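Long-range contacts in OmpA family protein (Klebsiella pneumoniae subsp. pneumoniae, PDB 7RJJ), which probably binds peptidoglycan of the cell wall through its OmpA-like domain, the part described here with bound D-alanine: residues Ile7-Met12 with Ile114-Gln119; Gly18-Lys23 with Ala68-Asp73; Ile45-His50 with Ser84-Gln89. All blocks are in the same frame, centred on the assembly; numbering follows the deposited sequence.

Contact 1 of 3, residues Ile7-Met12 with Ile114-Gln119; sequences IRLDSM and ISLVPQ
Leu-9 holds its CG beside its own backbone N and opposite its carbonyl carbon (chi1 -54°), and this lays CD1 against CG2 of Ile-114 at 3.6 Å. The two side chains meet at a slant. The other branch, CD2, goes to Leu-116 and touches its CD1 at 4.1 Å, the two leucines crossing at about a right angle. Leu-9 is therefore forked over two residues of strand 112-117 that point to the same side of the sheet. Met-12, a selenomethionine, is extended as far as SE and then bends (chi3 -57°). The bend brings its methyl CE to CD1 of Ile-114, 3.7 Å away.

The backbones pair antiparallel. Ile-7 and Leu-116 form a hydrogen-bonded pair, with Ile-7 N to Leu-116 O at 2.9 Å and Leu-116 N to Ile-7 O at 2.7 Å. Just past the short strand, Leu-9 N still bonds to Ile-114 O at 2.8 Å. Arg-8 and Ser-115 make the non-hydrogen-bonded pair between these rungs. Their side chains lie on the other face of the sheet, where Arg-8 CG passes Ser-115 OG at 3.8 Å as a packing contact.

Helix 27-38 covers Leu-9 and Met-12, and helix 57-77 also meets Met-12 and Ile-114. The chemistry thus divides by face. Leu-9, Met-12, Ile-114 and Leu-116 form an apolar layer between sheet and helices, Arg-8 and Ser-115 bring polar groups to the other face, and three backbone bonds fix the run from Ile-7 to Leu-9 onto strand 112-117.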
# COMPACT_ATOMS: atom_id res chain seq x y z
N ILE A 7 -10.75 -9.48 -0.54
CA ILE A 7 -9.52 -10.19 -0.99
C ILE A 7 -8.33 -9.37 -0.51
O ILE A 7 -8.26 -8.20 -0.85
CB ILE A 7 -9.51 -10.38 -2.52
CG1 ILE A 7 -10.75 -11.12 -3.01
CG2 ILE A 7 -8.22 -11.05 -2.98
CD1 ILE A 7 -10.96 -12.48 -2.39
N ARG A 8 -7.43 -9.97 0.28
CA ARG A 8 -6.24 -9.22 0.76
C ARG A 8 -5.06 -9.61 -0.13
O ARG A 8 -4.81 -10.82 -0.28
CB ARG A 8 -6.01 -9.50 2.24
CG ARG A 8 -7.11 -8.90 3.10
CD ARG A 8 -7.12 -9.28 4.56
NE ARG A 8 -8.24 -8.57 5.18
CZ ARG A 8 -9.51 -8.95 5.12
NH1 ARG A 8 -10.44 -8.22 5.72
NH2 ARG A 8 -9.86 -10.04 4.46
N LEU A 9 -4.41 -8.62 -0.75
CA LEU A 9 -3.24 -8.94 -1.60
C LEU A 9 -2.02 -9.05 -0.69
O LEU A 9 -2.13 -8.66 0.46
CB LEU A 9 -3.06 -7.85 -2.66
CG LEU A 9 -4.30 -7.58 -3.51
CD1 LEU A 9 -3.96 -6.64 -4.66
CD2 LEU A 9 -4.89 -8.88 -4.03
N ASP A 10 -0.92 -9.64 -1.17
CA ASP A 10 0.28 -9.75 -0.31
C ASP A 10 0.83 -8.35 -0.02
O ASP A 10 0.72 -7.49 -0.90
CB ASP A 10 1.35 -10.64 -0.94
CG ASP A 10 0.98 -12.11 -0.96
OD1 ASP A 10 -0.15 -12.43 -1.36
OD2 ASP A 10 1.80 -12.92 -0.50
N SER A 11 1.40 -8.15 1.18
CA SER A 11 2.03 -6.87 1.59
C SER A 11 3.17 -6.53 0.64
O SER A 11 3.80 -7.43 0.11
CB SER A 11 2.55 -6.98 3.00
OG SER A 11 3.01 -5.72 3.46
N MSE A 12 3.45 -5.23 0.48
CA MSE A 12 4.51 -4.77 -0.40
C MSE A 12 5.40 -3.77 0.34
O MSE A 12 5.02 -2.61 0.53
CB MSE A 12 3.92 -4.11 -1.66
CG MSE A 12 3.29 -5.08 -2.65
SE MSE A 12 2.60 -4.13 -4.24
CE MSE A 12 1.38 -2.87 -3.40
N ILE A 114 -3.03 -3.96 0.20
CA ILE A 114 -4.21 -3.70 -0.68
C ILE A 114 -5.30 -4.72 -0.35
O ILE A 114 -4.99 -5.93 -0.22
CB ILE A 114 -3.82 -3.71 -2.17
CG1 ILE A 114 -2.81 -2.60 -2.49
CG2 ILE A 114 -5.05 -3.62 -3.06
CD1 ILE A 114 -2.25 -2.65 -3.90
N SER A 115 -6.52 -4.23 -0.15
CA SER A 115 -7.69 -5.12 0.09
C SER A 115 -8.72 -4.82 -1.00
O SER A 115 -8.94 -3.62 -1.27
CB SER A 115 -8.28 -4.91 1.44
OG SER A 115 -7.33 -5.20 2.46
N LEU A 116 -9.27 -5.85 -1.64
CA LEU A 116 -10.31 -5.63 -2.69
C LEU A 116 -11.68 -5.87 -2.05
O LEU A 116 -11.90 -6.96 -1.48
CB LEU A 116 -10.02 -6.53 -3.89
CG LEU A 116 -8.57 -6.48 -4.40
CD1 LEU A 116 -8.37 -7.44 -5.56
CD2 LEU A 116 -8.18 -5.08 -4.80
N VAL A 117 -12.55 -4.86 -2.09
CA VAL A 117 -13.86 -4.92 -1.39
C VAL A 117 -14.97 -4.94 -2.43
O VAL A 117 -15.14 -3.99 -3.18
CB VAL A 117 -13.99 -3.74 -0.41
CG1 VAL A 117 -15.29 -3.80 0.36
CG2 VAL A 117 -12.79 -3.67 0.54
N PRO A 118 -15.73 -6.04 -2.54
CA PRO A 118 -16.80 -6.13 -3.53
C PRO A 118 -18.11 -5.39 -3.19
O PRO A 118 -18.80 -5.00 -4.13
CB PRO A 118 -17.06 -7.64 -3.61
CG PRO A 118 -16.71 -8.15 -2.23
CD PRO A 118 -15.56 -7.28 -1.77
N GLN A 119 -18.40 -5.16 -1.90
CA GLN A 119 -19.70 -4.55 -1.50
C GLN A 119 -19.78 -3.07 -1.89
O GLN A 119 -20.91 -2.54 -1.90
CB GLN A 119 -19.95 -4.67 0.01
CG GLN A 119 -19.89 -6.09 0.56
CD GLN A 119 -18.49 -6.61 0.78
OE1 GLN A 119 -17.50 -5.89 0.64
NE2 GLN A 119 -18.40 -7.86 1.17

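Contact 2 of 3, residues Gly18-Lys23 with Ala68-Asp73; sequences GKWVLK and AESVRD. With DAL (D-alanine), chain C.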
# COMPACT_ATOMS: atom_id res chain seq x y z
N GLY A 18 11.66 7.31 5.74
CA GLY A 18 11.12 8.67 5.50
C GLY A 18 10.78 8.95 4.05
O GLY A 18 10.44 10.12 3.75
N LYS A 19 10.84 7.94 3.18
CA LYS A 19 10.53 8.12 1.73
C LYS A 19 9.16 7.52 1.42
O LYS A 19 8.76 6.56 2.09
CB LYS A 19 11.56 7.41 0.85
CG LYS A 19 12.99 7.94 0.93
CD LYS A 19 13.15 9.33 0.35
CE LYS A 19 14.59 9.81 0.39
NZ LYS A 19 15.49 8.94 -0.39
N TRP A 20 8.48 8.08 0.41
CA TRP A 20 7.16 7.59 -0.04
C TRP A 20 7.26 7.22 -1.52
O TRP A 20 6.28 6.69 -2.06
CB TRP A 20 6.04 8.61 0.25
CG TRP A 20 6.24 9.95 -0.38
CD1 TRP A 20 5.83 10.36 -1.62
CD2 TRP A 20 6.89 11.09 0.22
NE1 TRP A 20 6.20 11.66 -1.84
CE2 TRP A 20 6.83 12.14 -0.73
CE3 TRP A 20 7.51 11.32 1.45
CZ2 TRP A 20 7.38 13.40 -0.47
CZ3 TRP A 20 8.05 12.56 1.70
CH2 TRP A 20 7.99 13.59 0.75
N VAL A 21 8.40 7.53 -2.15
CA VAL A 21 8.62 7.14 -3.58
C VAL A 21 8.84 5.63 -3.62
O VAL A 21 9.36 5.08 -2.62
CB VAL A 21 9.81 7.89 -4.21
CG1 VAL A 21 9.49 9.37 -4.42
CG2 VAL A 21 11.09 7.70 -3.40
N LEU A 22 8.43 4.99 -4.71
CA LEU A 22 8.58 3.52 -4.84
C LEU A 22 10.06 3.21 -5.10
O LEU A 22 10.54 3.53 -6.20
CB LEU A 22 7.65 3.05 -5.96
CG LEU A 22 6.17 3.26 -5.65
CD1 LEU A 22 5.31 3.11 -6.89
CD2 LEU A 22 5.70 2.32 -4.55
N LYS A 23 10.75 2.64 -4.10
CA LYS A 23 12.21 2.36 -4.15
C LYS A 23 12.57 1.50 -5.36
O LYS A 23 11.73 0.78 -5.91
CB LYS A 23 12.71 1.65 -2.89
CG LYS A 23 12.33 0.18 -2.78
CD LYS A 23 12.90 -0.54 -1.56
CE LYS A 23 12.48 -1.99 -1.52
NZ LYS A 23 13.04 -2.71 -0.35
N ALA A 68 0.54 5.15 0.44
CA ALA A 68 -0.67 4.59 -0.19
C ALA A 68 -0.93 5.39 -1.47
O ALA A 68 -1.21 4.77 -2.49
CB ALA A 68 -1.83 4.65 0.76
N GLU A 69 -0.71 6.70 -1.44
CA GLU A 69 -0.94 7.53 -2.66
C GLU A 69 0.07 7.18 -3.76
O GLU A 69 -0.33 7.21 -4.93
CB GLU A 69 -0.90 9.02 -2.30
CG GLU A 69 -2.07 9.44 -1.44
CD GLU A 69 -1.97 10.86 -0.91
OE1 GLU A 69 -0.89 11.47 -1.03
OE2 GLU A 69 -2.97 11.34 -0.34
N SER A 70 1.33 6.89 -3.41
CA SER A 70 2.35 6.52 -4.43
C SER A 70 1.92 5.24 -5.16
O SER A 70 2.06 5.18 -6.39
CB SER A 70 3.73 6.36 -3.84
OG SER A 70 4.25 7.60 -3.39
N VAL A 71 1.45 4.24 -4.41
CA VAL A 71 0.98 2.95 -4.99
C VAL A 71 -0.30 3.21 -5.80
O VAL A 71 -0.36 2.73 -6.94
CB VAL A 71 0.80 1.88 -3.90
CG1 VAL A 71 0.11 0.63 -4.41
CG2 VAL A 71 2.13 1.52 -3.26
N ARG A 72 -1.24 3.99 -5.26
CA ARG A 72 -2.47 4.32 -6.03
C ARG A 72 -2.04 4.94 -7.36
O ARG A 72 -2.48 4.44 -8.42
CB ARG A 72 -3.37 5.30 -5.27
CG ARG A 72 -4.54 5.84 -6.09
CD ARG A 72 -5.13 7.09 -5.47
NE ARG A 72 -4.15 8.17 -5.52
CZ ARG A 72 -4.17 9.25 -4.75
NH1 ARG A 72 -5.10 9.40 -3.83
NH2 ARG A 72 -3.21 10.15 -4.88
N ASP A 73 -1.17 5.95 -7.30
CA ASP A 73 -0.72 6.68 -8.51
C ASP A 73 -0.08 5.71 -9.52
O ASP A 73 -0.34 5.86 -10.73
CB ASP A 73 0.29 7.79 -8.17
CG ASP A 73 -0.27 8.97 -7.40
OD1 ASP A 73 -1.48 8.98 -7.10
OD2 ASP A 73 0.53 9.89 -7.11
N DAL C . 9.09 5.74 10.47
CA DAL C . 10.08 5.87 9.36
CB DAL C . 10.41 7.32 9.13
C DAL C . 9.52 5.20 8.09
O DAL C . 10.01 5.44 6.99
OXT DAL C . 8.58 4.40 8.13
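The loop leading away from the D-alanine pocket docks here on helix 57-77, where Trp-20 and Leu-22 meet Ser-70 and Val-71. The polar link is one bond: Ser-70 OG donates to Trp-20 O at 2.6 Å. The hydroxyl sits above the carbonyl plane, 46° out of it, and so does not follow a lone pair. With CG between the backbone N and the carbonyl carbon (chi1 58°), Trp-20 turns its CD1 edge to Ser-70 OG at 3.6 Å, and the oxygen lies in the ring plane. Lys-66 joins both groups: its O is a second, weak partner of Ser-70 OG, and its side chain makes a cation-pi contact with the indole.

Two residues on, Leu-22 divides its methyls. CD1 approaches Ser-70 O, while CD2 meets Val-71 CG2 at 3.9 Å, the two side chains crossing nearly at right angles.

At the start of the loop, Gly-18 N donates to the D-alanine O at 2.8 Å in a fairly straight bond (162°). Arg-67 NH2 bonds both Lys-19 O and the ligand, linking loop, helix and D-alanine, and Asp-52, Val-54 and Asn-60 add further bonds to the ligand. An aspartate, an arginine and a backbone N-H around the ligand are consistent with the peptidoglycan-binding site of OmpA-like domains.

Contact 3 of 3, residues Ile45-His50 with Ser84-Gln89; sequences IVVAGH and SCFAVQ
Strands 43-49 and 86-90 run parallel here, their axes 4.6 Å apart at closest and inclined by 21°, with Ile-45 opposite Phe-86, Val-46 opposite Ala-87, Val-47 opposite Val-88 and Ala-48 opposite Gln-89. Five backbone bonds stitch them together. Ile-45 N binds Cys-85 O at 2.8 Å, and Ile-45 O accepts from Ala-87 N. Val-47 likewise uses both its N, to Ala-87 O, and its O, which accepts from Gln-89 N. Gly-49 N bonds to Gln-89 O at 2.9 Å, and the pairing continues to Tyr-91.

On the face that carries Ile-45, Val-47 and Phe-86, Ile-45 and Phe-86 lie side by side and point the same way. Ile-45 CD1 makes an off-centre CH-pi contact, 4.2 Å from the centroid of the Phe-86 ring. The same methyl touches Cys-85 CB at 3.6 Å. Val-47 CG2 comes to the edge of the ring, 4.0 Å from Phe-86 CD1. Helix 57-77 packs over this face, with Arg-72 and Met-75 on Phe-86. Cys-85 SG is joined to Cys-123 by a disulfide, which ties the entry to strand 86-90 to the C-terminal tail.

On the other face, Gln-89 has CG anti to its backbone N (chi1 179°) and stays extended. Its OE1 therefore reaches over to the neighbouring strand and rests at 3.6 Å from both Val-46 CG1 and Ala-48 CB.

Strand 43-49, helix 57-77 and strand 86-90 make a beta-alpha-beta unit. Its two strands are held by main-chain bonds, while the apolar groups of one face supply the seat for the connecting helix.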
# COMPACT_ATOMS: atom_id res chain seq x y z
N ILE A 45 -10.63 -0.76 -4.34
CA ILE A 45 -9.20 -1.07 -4.06
C ILE A 45 -8.82 -0.24 -2.84
O ILE A 45 -8.61 0.98 -3.00
CB ILE A 45 -8.30 -0.79 -5.28
CG1 ILE A 45 -8.83 -1.42 -6.56
CG2 ILE A 45 -6.86 -1.21 -5.01
CD1 ILE A 45 -8.15 -0.93 -7.80
N VAL A 46 -8.82 -0.86 -1.67
CA VAL A 46 -8.44 -0.10 -0.46
C VAL A 46 -6.92 -0.20 -0.34
O VAL A 46 -6.41 -1.32 -0.17
CB VAL A 46 -9.18 -0.59 0.80
CG1 VAL A 46 -8.64 0.07 2.07
CG2 VAL A 46 -10.68 -0.41 0.68
N VAL A 47 -6.24 0.94 -0.44
CA VAL A 47 -4.76 0.98 -0.41
C VAL A 47 -4.33 1.57 0.94
O VAL A 47 -4.61 2.76 1.17
CB VAL A 47 -4.20 1.79 -1.60
CG1 VAL A 47 -2.69 1.66 -1.68
CG2 VAL A 47 -4.83 1.37 -2.91
N ALA A 48 -3.73 0.75 1.80
CA ALA A 48 -3.37 1.18 3.17
C ALA A 48 -1.85 1.26 3.32
O ALA A 48 -1.15 0.25 3.03
CB ALA A 48 -3.96 0.22 4.18
N GLY A 49 -1.37 2.44 3.73
CA GLY A 49 0.07 2.64 3.95
C GLY A 49 0.44 2.42 5.41
O GLY A 49 -0.42 2.62 6.32
N HIS A 50 1.71 2.07 5.63
CA HIS A 50 2.22 1.78 6.99
C HIS A 50 3.64 2.34 7.11
O HIS A 50 4.28 2.63 6.07
CB HIS A 50 2.24 0.28 7.24
CG HIS A 50 0.90 -0.38 7.17
ND1 HIS A 50 0.16 -0.65 8.29
CD2 HIS A 50 0.20 -0.87 6.12
CE1 HIS A 50 -0.96 -1.25 7.95
NE2 HIS A 50 -0.97 -1.40 6.61
N SER A 84 -11.33 6.28 -9.85
CA SER A 84 -12.42 6.10 -8.85
C SER A 84 -12.35 4.73 -8.16
O SER A 84 -13.06 4.56 -7.16
CB SER A 84 -13.78 6.29 -9.47
OG SER A 84 -14.07 5.28 -10.42
N CYS A 85 -11.52 3.80 -8.65
CA CYS A 85 -11.46 2.45 -8.02
C CYS A 85 -10.81 2.49 -6.63
O CYS A 85 -11.05 1.55 -5.84
CB CYS A 85 -10.62 1.49 -8.85
SG CYS A 85 -11.26 1.21 -10.52
N PHE A 86 -10.01 3.52 -6.36
CA PHE A 86 -9.17 3.53 -5.14
C PHE A 86 -9.74 4.32 -3.95
O PHE A 86 -10.48 5.32 -4.12
CB PHE A 86 -7.82 4.15 -5.47
CG PHE A 86 -7.12 3.50 -6.63
CD1 PHE A 86 -6.31 2.40 -6.43
CD2 PHE A 86 -7.29 3.97 -7.93
CE1 PHE A 86 -5.67 1.78 -7.50
CE2 PHE A 86 -6.65 3.35 -9.00
CZ PHE A 86 -5.84 2.26 -8.77
N ALA A 87 -9.39 3.83 -2.76
CA ALA A 87 -9.65 4.51 -1.47
C ALA A 87 -8.34 4.39 -0.69
O ALA A 87 -7.85 3.23 -0.53
CB ALA A 87 -10.83 3.91 -0.75
N VAL A 88 -7.72 5.52 -0.33
CA VAL A 88 -6.40 5.43 0.35
C VAL A 88 -6.56 5.66 1.85
O VAL A 88 -7.32 6.54 2.26
CB VAL A 88 -5.30 6.31 -0.28
CG1 VAL A 88 -5.04 5.92 -1.74
CG2 VAL A 88 -5.55 7.78 -0.16
N GLN A 89 -5.80 4.88 2.61
CA GLN A 89 -5.86 4.80 4.09
C GLN A 89 -4.45 4.83 4.66
O GLN A 89 -3.53 4.38 3.96
CB GLN A 89 -6.52 3.47 4.45
CG GLN A 89 -6.66 3.20 5.93
CD GLN A 89 -7.29 1.84 6.18
OE1 GLN A 89 -7.32 0.98 5.31
NE2 GLN A 89 -7.77 1.63 7.39

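Overall arrangement
Contacts 1 and 3 share one sheet, with strands 112-117 and 43-49 as neighbours; their centres are about 9 Å apart. A probable hydrogen bond joins them, Ser-115 O to Val-46 N at 2.8 Å, and Ile-114 CG2 packs on Ile-45 CG2. Contact 2 lies at a helix covering that sheet. Ala-68 CB sits 3.4 Å from Val-47 O of contact 3. Val-71 CG1 reaches Met-12 CE of contact 1 at 3.9 Å, although the centres of contacts 1 and 2 are about 17 Å apart. Of the three, contact 2 alone touches D-alanine, and its Gly-18 helps to hold the ligand.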